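PDB 3PJV: cyclic dimeric GMP binding protein from Pseudomonas fluorescens, which binds cyclic di-GMP and, through its periplasmic domain, probably relays that signal across the membrane to control periplasmic proteolysis by LapG. Local coordinates for residues L44-I49 and I58-L63; K87-E92 and A121-S126; D97-R102 and A107-V112. All blocks are in the same frame, centred on the assembly; numbering follows the deposited sequence.

Interaction 1: residues L44-I49 and I58-L63; sequences LLVSSI and IRVVDL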
loop_
_atom_site.group_PDB
_atom_site.type_symbol
_atom_site.label_atom_id
_atom_site.label_comp_id
_atom_site.label_asym_id
_atom_site.label_seq_id
_atom_site.Cartn_x
_atom_site.Cartn_y
_atom_site.Cartn_z
ATOM N N LEU A 44 8.155 17.728 0.182
ATOM C CA LEU A 44 7.200 17.233 1.173
ATOM C C LEU A 44 6.195 16.268 0.567
ATOM O O LEU A 44 5.905 15.212 1.130
ATOM C CB LEU A 44 6.438 18.384 1.830
ATOM C CG LEU A 44 6.995 18.904 3.145
ATOM C CD1 LEU A 44 5.881 19.562 3.939
ATOM C CD2 LEU A 44 7.600 17.763 3.928
ATOM N N LEU A 45 5.650 16.650 -0.582
ATOM C CA LEU A 45 4.633 15.847 -1.249
ATOM C C LEU A 45 5.185 14.523 -1.758
ATOM O O LEU A 45 4.501 13.503 -1.703
ATOM C CB LEU A 45 4.008 16.636 -2.400
ATOM C CG LEU A 45 3.067 17.735 -1.907
ATOM C CD1 LEU A 45 2.669 18.654 -3.051
ATOM C CD2 LEU A 45 1.837 17.123 -1.238
ATOM N N VAL A 46 6.421 14.532 -2.243
ATOM C CA VAL A 46 7.042 13.291 -2.679
ATOM C C VAL A 46 7.363 12.384 -1.480
ATOM O O VAL A 46 7.124 11.179 -1.526
ATOM C CB VAL A 46 8.316 13.540 -3.495
ATOM C CG1 VAL A 46 9.021 12.212 -3.818
ATOM C CG2 VAL A 46 7.985 14.299 -4.784
ATOM N N SER A 47 7.892 12.973 -0.411
ATOM C CA SER A 47 8.211 12.200 0.795
ATOM C C SER A 47 6.981 11.535 1.387
ATOM O O SER A 47 7.039 10.381 1.827
ATOM C CB SER A 47 8.864 13.097 1.853
ATOM O OG SER A 47 10.188 13.411 1.487
ATOM N N SER A 48 5.879 12.275 1.413
ATOM C CA SER A 48 4.604 11.774 1.910
ATOM C C SER A 48 4.295 10.413 1.299
ATOM O O SER A 48 4.118 9.425 2.011
ATOM C CB SER A 48 3.489 12.775 1.583
ATOM O OG SER A 48 2.216 12.311 1.997
ATOM N N ILE A 49 4.247 10.369 -0.029
ATOM C CA ILE A 49 3.954 9.140 -0.759
ATOM C C ILE A 49 5.034 8.066 -0.570
ATOM O O ILE A 49 4.723 6.891 -0.389
ATOM C CB ILE A 49 3.751 9.441 -2.263
ATOM C CG1 ILE A 49 2.680 10.521 -2.424
ATOM C CG2 ILE A 49 3.396 8.171 -3.044
ATOM C CD1 ILE A 49 1.354 10.177 -1.769
ATOM N N ILE A 58 10.862 6.880 -6.485
ATOM C CA ILE A 58 10.060 7.972 -7.049
ATOM C C ILE A 58 11.037 9.064 -7.442
ATOM O O ILE A 58 11.926 9.415 -6.676
ATOM C CB ILE A 58 9.059 8.550 -6.043
ATOM C CG1 ILE A 58 8.096 7.460 -5.580
ATOM C CG2 ILE A 58 8.245 9.708 -6.670
ATOM C CD1 ILE A 58 7.103 7.935 -4.549
ATOM N N ARG A 59 10.880 9.588 -8.646
ATOM C CA ARG A 59 11.754 10.630 -9.138
ATOM C C ARG A 59 10.910 11.674 -9.858
ATOM O O ARG A 59 9.961 11.331 -10.555
ATOM C CB ARG A 59 12.784 10.011 -10.093
ATOM C CG ARG A 59 13.815 10.961 -10.668
ATOM C CD ARG A 59 14.717 10.204 -11.643
ATOM N NE ARG A 59 15.656 11.074 -12.331
ATOM C CZ ARG A 59 15.906 11.028 -13.637
ATOM N NH1 ARG A 59 15.281 10.142 -14.407
ATOM N NH2 ARG A 59 16.781 11.871 -14.176
ATOM N N VAL A 60 11.243 12.947 -9.674
ATOM C CA VAL A 60 10.576 14.019 -10.414
ATOM C C VAL A 60 11.653 14.676 -11.246
ATOM O O VAL A 60 12.686 15.074 -10.727
ATOM C CB VAL A 60 9.918 15.047 -9.458
ATOM C CG1 VAL A 60 9.224 16.156 -10.250
ATOM C CG2 VAL A 60 8.939 14.328 -8.520
ATOM N N VAL A 61 11.422 14.734 -12.549
ATOM C CA VAL A 61 12.403 15.254 -13.496
ATOM C C VAL A 61 11.911 16.562 -14.120
ATOM O O VAL A 61 10.780 16.650 -14.603
ATOM C CB VAL A 61 12.703 14.222 -14.606
ATOM C CG1 VAL A 61 13.674 14.801 -15.649
ATOM C CG2 VAL A 61 13.257 12.942 -13.993
ATOM N N ASP A 62 12.761 17.584 -14.085
ATOM C CA ASP A 62 12.431 18.863 -14.701
ATOM C C ASP A 62 12.608 18.719 -16.213
ATOM O O ASP A 62 13.694 18.413 -16.681
ATOM C CB ASP A 62 13.346 19.959 -14.142
ATOM C CG ASP A 62 13.036 21.344 -14.718
ATOM O OD1 ASP A 62 13.059 21.502 -15.954
ATOM O OD2 ASP A 62 12.749 22.269 -13.933
ATOM N N LEU A 63 11.535 18.918 -16.972
ATOM C CA LEU A 63 11.586 18.688 -18.425
ATOM C C LEU A 63 12.418 19.714 -19.202
ATOM O O LEU A 63 12.950 19.406 -20.275
ATOM C CB LEU A 63 10.172 18.603 -19.006
ATOM C CG LEU A 63 9.405 17.335 -18.629
ATOM C CD1 LEU A 63 7.999 17.357 -19.205
ATOM C CD2 LEU A 63 10.161 16.095 -19.094
#
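V46 meets the strand with both methyls, one for each of two strand residues. Its CG1 points anti to the backbone N (chi1 174°), which carries it to CG2 of I58 at 3.9 Å, while CG2, on the other branch, reaches CG2 of V60, also at 3.9 Å. The V46 and I58 side chains run past one another in opposing directions, flank against flank, whereas V46 and V60 meet at a slant. I58 and V60 lie two apart in the strand and turn toward the helix together; the residue between them, R59, faces the other way. One helical turn further on, I49 lies roughly at right angles to I58, and its CG2 touches CD1 at the far end of the I58 side chain (4.0 Å). The short axes of helix 44-49 and strand 58-62 run nearly antiparallel, 158° apart, and pass 9.7 Å from each other. L28 and L32 of helix 6-32 add to the same layer, and V70 of the neighbouring strand lies against both valines. With branched aliphatic groups alone meeting between the two segments and no hydrogen bond joining them, the helix is held to this strand by shape and burial of apolar surface.

Interaction 2: residues K87-E92 and A121-S126; sequences KLIGLE and AKLWQS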
loop_
_atom_site.group_PDB
_atom_site.type_symbol
_atom_site.label_atom_id
_atom_site.label_comp_id
_atom_site.label_asym_id
_atom_site.label_seq_id
_atom_site.Cartn_x
_atom_site.Cartn_y
_atom_site.Cartn_z
ATOM N N LYS A 87 8.800 -10.041 16.740
ATOM C CA LYS A 87 8.516 -10.077 18.169
ATOM C C LYS A 87 9.360 -9.038 18.895
ATOM O O LYS A 87 8.863 -8.310 19.758
ATOM C CB LYS A 87 8.816 -11.468 18.737
ATOM C CG LYS A 87 8.356 -12.609 17.842
ATOM C CD LYS A 87 8.771 -13.961 18.418
ATOM C CE LYS A 87 10.271 -14.013 18.654
ATOM N NZ LYS A 87 10.721 -15.324 19.190
ATOM N N LEU A 88 10.638 -8.974 18.533
ATOM C CA LEU A 88 11.567 -8.023 19.134
ATOM C C LEU A 88 11.092 -6.584 18.954
ATOM O O LEU A 88 11.003 -5.830 19.923
ATOM C CB LEU A 88 12.968 -8.204 18.538
ATOM C CG LEU A 88 14.134 -7.402 19.117
ATOM C CD1 LEU A 88 14.318 -7.691 20.602
ATOM C CD2 LEU A 88 15.417 -7.711 18.348
ATOM N N ILE A 89 10.782 -6.208 17.714
ATOM C CA ILE A 89 10.287 -4.866 17.426
ATOM C C ILE A 89 8.909 -4.647 18.057
ATOM O O ILE A 89 8.642 -3.594 18.618
ATOM C CB ILE A 89 10.256 -4.587 15.900
ATOM C CG1 ILE A 89 11.252 -3.486 15.547
ATOM C CG2 ILE A 89 8.876 -4.166 15.450
ATOM C CD1 ILE A 89 12.630 -3.728 16.052
ATOM N N GLY A 90 8.042 -5.652 17.973
ATOM C CA GLY A 90 6.717 -5.572 18.563
ATOM C C GLY A 90 5.930 -4.363 18.088
ATOM O O GLY A 90 5.550 -3.505 18.883
ATOM N N LEU A 91 5.702 -4.290 16.780
ATOM C CA LEU A 91 4.894 -3.228 16.188
ATOM C C LEU A 91 3.421 -3.363 16.552
ATOM O O LEU A 91 2.843 -4.445 16.443
ATOM C CB LEU A 91 5.021 -3.262 14.666
ATOM C CG LEU A 91 5.878 -2.212 13.968
ATOM C CD1 LEU A 91 5.458 -2.124 12.512
ATOM C CD2 LEU A 91 5.725 -0.872 14.637
ATOM N N GLU A 92 2.807 -2.262 16.971
ATOM C CA GLU A 92 1.367 -2.253 17.214
ATOM C C GLU A 92 0.622 -2.215 15.886
ATOM O O GLU A 92 1.084 -1.591 14.935
ATOM C CB GLU A 92 0.965 -1.048 18.060
ATOM C CG GLU A 92 0.917 0.253 17.285
ATOM C CD GLU A 92 0.395 1.402 18.121
ATOM O OE1 GLU A 92 -0.753 1.840 17.888
ATOM O OE2 GLU A 92 1.133 1.866 19.011
ATOM N N ALA A 121 10.208 -4.386 6.898
ATOM C CA ALA A 121 11.376 -4.458 6.019
ATOM C C ALA A 121 12.284 -3.260 6.235
ATOM O O ALA A 121 13.495 -3.405 6.323
ATOM C CB ALA A 121 10.976 -4.567 4.556
ATOM N N LYS A 122 11.697 -2.070 6.319
ATOM C CA LYS A 122 12.485 -0.857 6.534
ATOM C C LYS A 122 13.178 -0.843 7.901
ATOM O O LYS A 122 14.335 -0.416 8.029
ATOM C CB LYS A 122 11.600 0.378 6.354
ATOM C CG LYS A 122 11.205 0.608 4.907
ATOM C CD LYS A 122 10.043 1.582 4.802
ATOM C CE LYS A 122 10.345 2.900 5.501
ATOM N NZ LYS A 122 9.189 3.834 5.344
ATOM N N LEU A 123 12.470 -1.316 8.925
ATOM C CA LEU A 123 13.031 -1.364 10.270
ATOM C C LEU A 123 14.215 -2.323 10.320
ATOM O O LEU A 123 15.237 -2.029 10.939
ATOM C CB LEU A 123 11.964 -1.783 11.286
ATOM C CG LEU A 123 10.972 -0.681 11.656
ATOM C CD1 LEU A 123 9.783 -1.271 12.383
ATOM C CD2 LEU A 123 11.659 0.389 12.494
ATOM N N TRP A 124 14.071 -3.459 9.646
ATOM C CA TRP A 124 15.142 -4.442 9.548
ATOM C C TRP A 124 16.366 -3.879 8.815
ATOM O O TRP A 124 17.493 -4.024 9.298
ATOM C CB TRP A 124 14.627 -5.715 8.869
ATOM C CG TRP A 124 15.662 -6.772 8.647
ATOM C CD1 TRP A 124 16.193 -7.161 7.454
ATOM C CD2 TRP A 124 16.291 -7.586 9.650
ATOM N NE1 TRP A 124 17.114 -8.168 7.648
ATOM C CE2 TRP A 124 17.187 -8.451 8.990
ATOM C CE3 TRP A 124 16.174 -7.672 11.043
ATOM C CZ2 TRP A 124 17.972 -9.381 9.671
ATOM C CZ3 TRP A 124 16.953 -8.596 11.717
ATOM C CH2 TRP A 124 17.838 -9.437 11.030
ATOM N N GLN A 125 16.154 -3.239 7.665
ATOM C CA GLN A 125 17.264 -2.603 6.953
ATOM C C GLN A 125 18.016 -1.630 7.863
ATOM O O GLN A 125 19.247 -1.596 7.862
ATOM C CB GLN A 125 16.777 -1.894 5.691
ATOM C CG GLN A 125 16.211 -2.849 4.666
ATOM C CD GLN A 125 15.321 -2.151 3.659
ATOM O OE1 GLN A 125 15.311 -0.918 3.568
ATOM N NE2 GLN A 125 14.567 -2.934 2.895
ATOM N N SER A 126 17.269 -0.847 8.643
ATOM C CA SER A 126 17.870 0.110 9.568
ATOM C C SER A 126 18.631 -0.598 10.687
ATOM O O SER A 126 19.679 -0.121 11.134
ATOM C CB SER A 126 16.801 1.009 10.187
ATOM O OG SER A 126 16.313 1.938 9.245
#
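L123 reaches from the C-terminal helix to I89 and L91 with a single methyl. Its CB leaves the helix toward residues 87-92, and CG lies anti to the carbonyl carbon (chi1 -77°), beside the backbone N. Neither atom does the touching: CG is still 4.8 Å from CG1 of I89. The second torsion is extended, setting CD1 anti to CA and pushing it forward as the tip of the side chain. There CD1 meets CG1 of I89 at 4.1 Å and, toward the following loop, CG of L91 at 4.3 Å, with CG2 of I89 also close by at 4.3 Å. The other branch diverges, and CD2 of L123 stays 5.0 Å from CG1 of I89. The receiving pair is brought together by G90, whose positive phi (55°) ends helix 83-89 and turns the chain, so that both I89 and L91 direct their side chains at the same leucine methyl. Next to this apolar contact, the rings of W124 and F85 pack edge-to-face and tie the same two helices together again. The second subunit adds to the site: its Y13 packs on L123, its V14 on L91, and its R10 donates a hydrogen bond to I89 O. The arrangement is a small apolar junction between the end of one helix and the side of another, built into the dimer interface of this LapD/MoxY periplasmic domain, where residues 87-92 and the C-terminal helix both meet the N-terminal region of the partner chain.

Interaction 3: residues D97-R102 and A107-V112; sequences DALVSR and AARVEV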
loop_
_atom_site.group_PDB
_atom_site.type_symbol
_atom_site.label_atom_id
_atom_site.label_comp_id
_atom_site.label_asym_id
_atom_site.label_seq_id
_atom_site.Cartn_x
_atom_site.Cartn_y
_atom_site.Cartn_z
ATOM N N ASP A 97 -10.894 2.577 12.051
ATOM C CA ASP A 97 -12.269 2.142 11.860
ATOM C C ASP A 97 -13.230 3.293 11.582
ATOM O O ASP A 97 -12.917 4.456 11.829
ATOM C CB ASP A 97 -12.753 1.309 13.053
ATOM C CG ASP A 97 -12.523 1.997 14.383
ATOM O OD1 ASP A 97 -12.955 3.159 14.543
ATOM O OD2 ASP A 97 -11.909 1.369 15.272
ATOM N N ALA A 98 -14.402 2.950 11.070
ATOM C CA ALA A 98 -15.392 3.957 10.703
ATOM C C ALA A 98 -16.792 3.362 10.802
ATOM O O ALA A 98 -16.974 2.157 10.639
ATOM C CB ALA A 98 -15.127 4.479 9.297
ATOM N N LEU A 99 -17.779 4.207 11.079
ATOM C CA LEU A 99 -19.142 3.743 11.268
ATOM C C LEU A 99 -19.961 3.887 9.997
ATOM O O LEU A 99 -19.793 4.840 9.245
ATOM C CB LEU A 99 -19.822 4.526 12.393
ATOM C CG LEU A 99 -19.198 4.349 13.778
ATOM C CD1 LEU A 99 -20.034 5.043 14.839
ATOM C CD2 LEU A 99 -19.028 2.876 14.105
ATOM N N VAL A 100 -20.838 2.916 9.767
ATOM C CA VAL A 100 -21.827 2.987 8.704
ATOM C C VAL A 100 -23.185 3.187 9.367
ATOM O O VAL A 100 -23.556 2.433 10.264
ATOM C CB VAL A 100 -21.893 1.683 7.889
ATOM C CG1 VAL A 100 -22.928 1.807 6.775
ATOM C CG2 VAL A 100 -20.515 1.310 7.332
ATOM N N SER A 101 -23.920 4.196 8.916
ATOM C CA SER A 101 -25.243 4.466 9.455
ATOM C C SER A 101 -26.323 3.931 8.537
ATOM O O SER A 101 -26.140 3.873 7.322
ATOM C CB SER A 101 -25.433 5.965 9.674
ATOM O OG SER A 101 -24.697 6.390 10.809
ATOM N N ARG A 102 -27.428 3.503 9.137
ATOM C CA ARG A 102 -28.627 3.135 8.402
ATOM C C ARG A 102 -29.716 4.075 8.898
ATOM O O ARG A 102 -30.243 3.900 9.998
ATOM C CB ARG A 102 -29.018 1.683 8.676
ATOM C CG ARG A 102 -30.177 1.176 7.829
ATOM C CD ARG A 102 -30.772 -0.121 8.386
ATOM N NE ARG A 102 -29.801 -1.210 8.465
ATOM C CZ ARG A 102 -29.334 -1.725 9.600
ATOM N NH1 ARG A 102 -28.455 -2.713 9.568
ATOM N NH2 ARG A 102 -29.750 -1.255 10.770
ATOM N N ALA A 107 -25.205 1.358 12.146
ATOM C CA ALA A 107 -25.591 0.007 11.732
ATOM C C ALA A 107 -24.423 -0.985 11.714
ATOM O O ALA A 107 -24.593 -2.172 11.991
ATOM C CB ALA A 107 -26.261 0.055 10.364
ATOM N N ALA A 108 -23.232 -0.498 11.390
ATOM C CA ALA A 108 -22.068 -1.380 11.317
ATOM C C ALA A 108 -20.780 -0.598 11.510
ATOM O O ALA A 108 -20.747 0.616 11.292
ATOM C CB ALA A 108 -22.056 -2.105 9.971
ATOM N N ARG A 109 -19.732 -1.296 11.937
ATOM C CA ARG A 109 -18.402 -0.718 12.061
ATOM C C ARG A 109 -17.436 -1.427 11.107
ATOM O O ARG A 109 -17.379 -2.659 11.073
ATOM C CB ARG A 109 -17.887 -0.828 13.498
ATOM C CG ARG A 109 -16.486 -0.270 13.720
ATOM C CD ARG A 109 -16.059 -0.354 15.199
ATOM N NE ARG A 109 -15.905 -1.732 15.655
ATOM C CZ ARG A 109 -16.736 -2.349 16.493
ATOM N NH1 ARG A 109 -17.801 -1.713 16.987
ATOM N NH2 ARG A 109 -16.500 -3.606 16.832
ATOM N N VAL A 110 -16.706 -0.637 10.322
ATOM C CA VAL A 110 -15.671 -1.154 9.427
ATOM C C VAL A 110 -14.332 -1.058 10.142
ATOM O O VAL A 110 -13.944 0.022 10.593
ATOM C CB VAL A 110 -15.581 -0.327 8.129
ATOM C CG1 VAL A 110 -14.489 -0.884 7.219
ATOM C CG2 VAL A 110 -16.918 -0.305 7.410
ATOM N N GLU A 111 -13.633 -2.184 10.261
ATOM C CA GLU A 111 -12.331 -2.211 10.911
ATOM C C GLU A 111 -11.256 -2.595 9.901
ATOM O O GLU A 111 -11.379 -3.610 9.230
ATOM C CB GLU A 111 -12.328 -3.228 12.050
ATOM C CG GLU A 111 -13.444 -2.987 13.059
ATOM C CD GLU A 111 -13.469 -4.030 14.166
ATOM O OE1 GLU A 111 -12.955 -5.150 13.956
ATOM O OE2 GLU A 111 -14.002 -3.717 15.249
ATOM N N VAL A 112 -10.216 -1.774 9.788
ATOM C CA VAL A 112 -9.150 -2.027 8.823
ATOM C C VAL A 112 -7.798 -2.059 9.513
ATOM O O VAL A 112 -7.513 -1.228 10.375
ATOM C CB VAL A 112 -9.102 -0.939 7.719
ATOM C CG1 VAL A 112 -7.902 -1.175 6.804
ATOM C CG2 VAL A 112 -10.393 -0.924 6.932
HETATM O O HOH W 1 -12.361 -1.405 16.109
HETATM O O HOH W 2 -26.929 -3.582 11.739
#
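V100 and A108 exchange backbone hydrogen bonds, the straighter running from V100 N to A108 O at 2.8 Å (N-H...O 177°). V100 O in turn is gripped by two amides, A107 N at 2.7 Å and the longer A108 N, the signature of a classic beta bulge. Further along, A98 and V110 form a second hydrogen-bonded pair, with V110 N 2.8 Å from A98 O. On the face carrying D97, L99, R109 and E111, R109 bends at chi3 (66°) to lay its guanidinium side-on to E111: NE and NH2 both donate to OE2, from within the guanidinium plane, NE at 2.8 Å. A water bridges this same OE2 to D97 OD2, linking the strands. L99 crosses the aliphatic base of R109 at a slant, its CD2 3.9 Å from R109 CB. A leucine in place of R109 would probably leave E111 OE2 without both of its guanidinium donors, the carboxylate then held mainly from its other oxygen by R59 of the second subunit. On the opposite face V100 and V110 meet through their CG2 methyls. At the bulge, A107 CB lies 3.6 Å from R102 CZ, over one face of the guanidinium, and a water in that group's plane joins R102 NH1 to A107 O. In the second subunit, R59 forms a salt bridge with E111 and D37 one with R102. The whole is a bulged antiparallel beta hairpin, whose strand 105-114 continues a sheet of the partner chain, consistent with an arm exchanged between subunits.

In the fold
Along the chain interaction 1 comes first, followed by interaction 2, whose segments 87-92 and 121-126 bracket the hairpin of interaction 3. The contacts are well separated: the centres of interactions 1 and 3 lie 35 Å apart, on opposite sides of the chain's centre, and interaction 2 is 26 Å from the first and 30 Å from the third, centre to centre. None touches another within the chain. The dimer links two of them, because strand 55-62 pairs with strand 105-114 of the second subunit. Each hairpin thus extends its partner's sheet, while interaction 2 holds together the two helices from which that arm departs and returns, consistent with an intertwined periplasmic dimer.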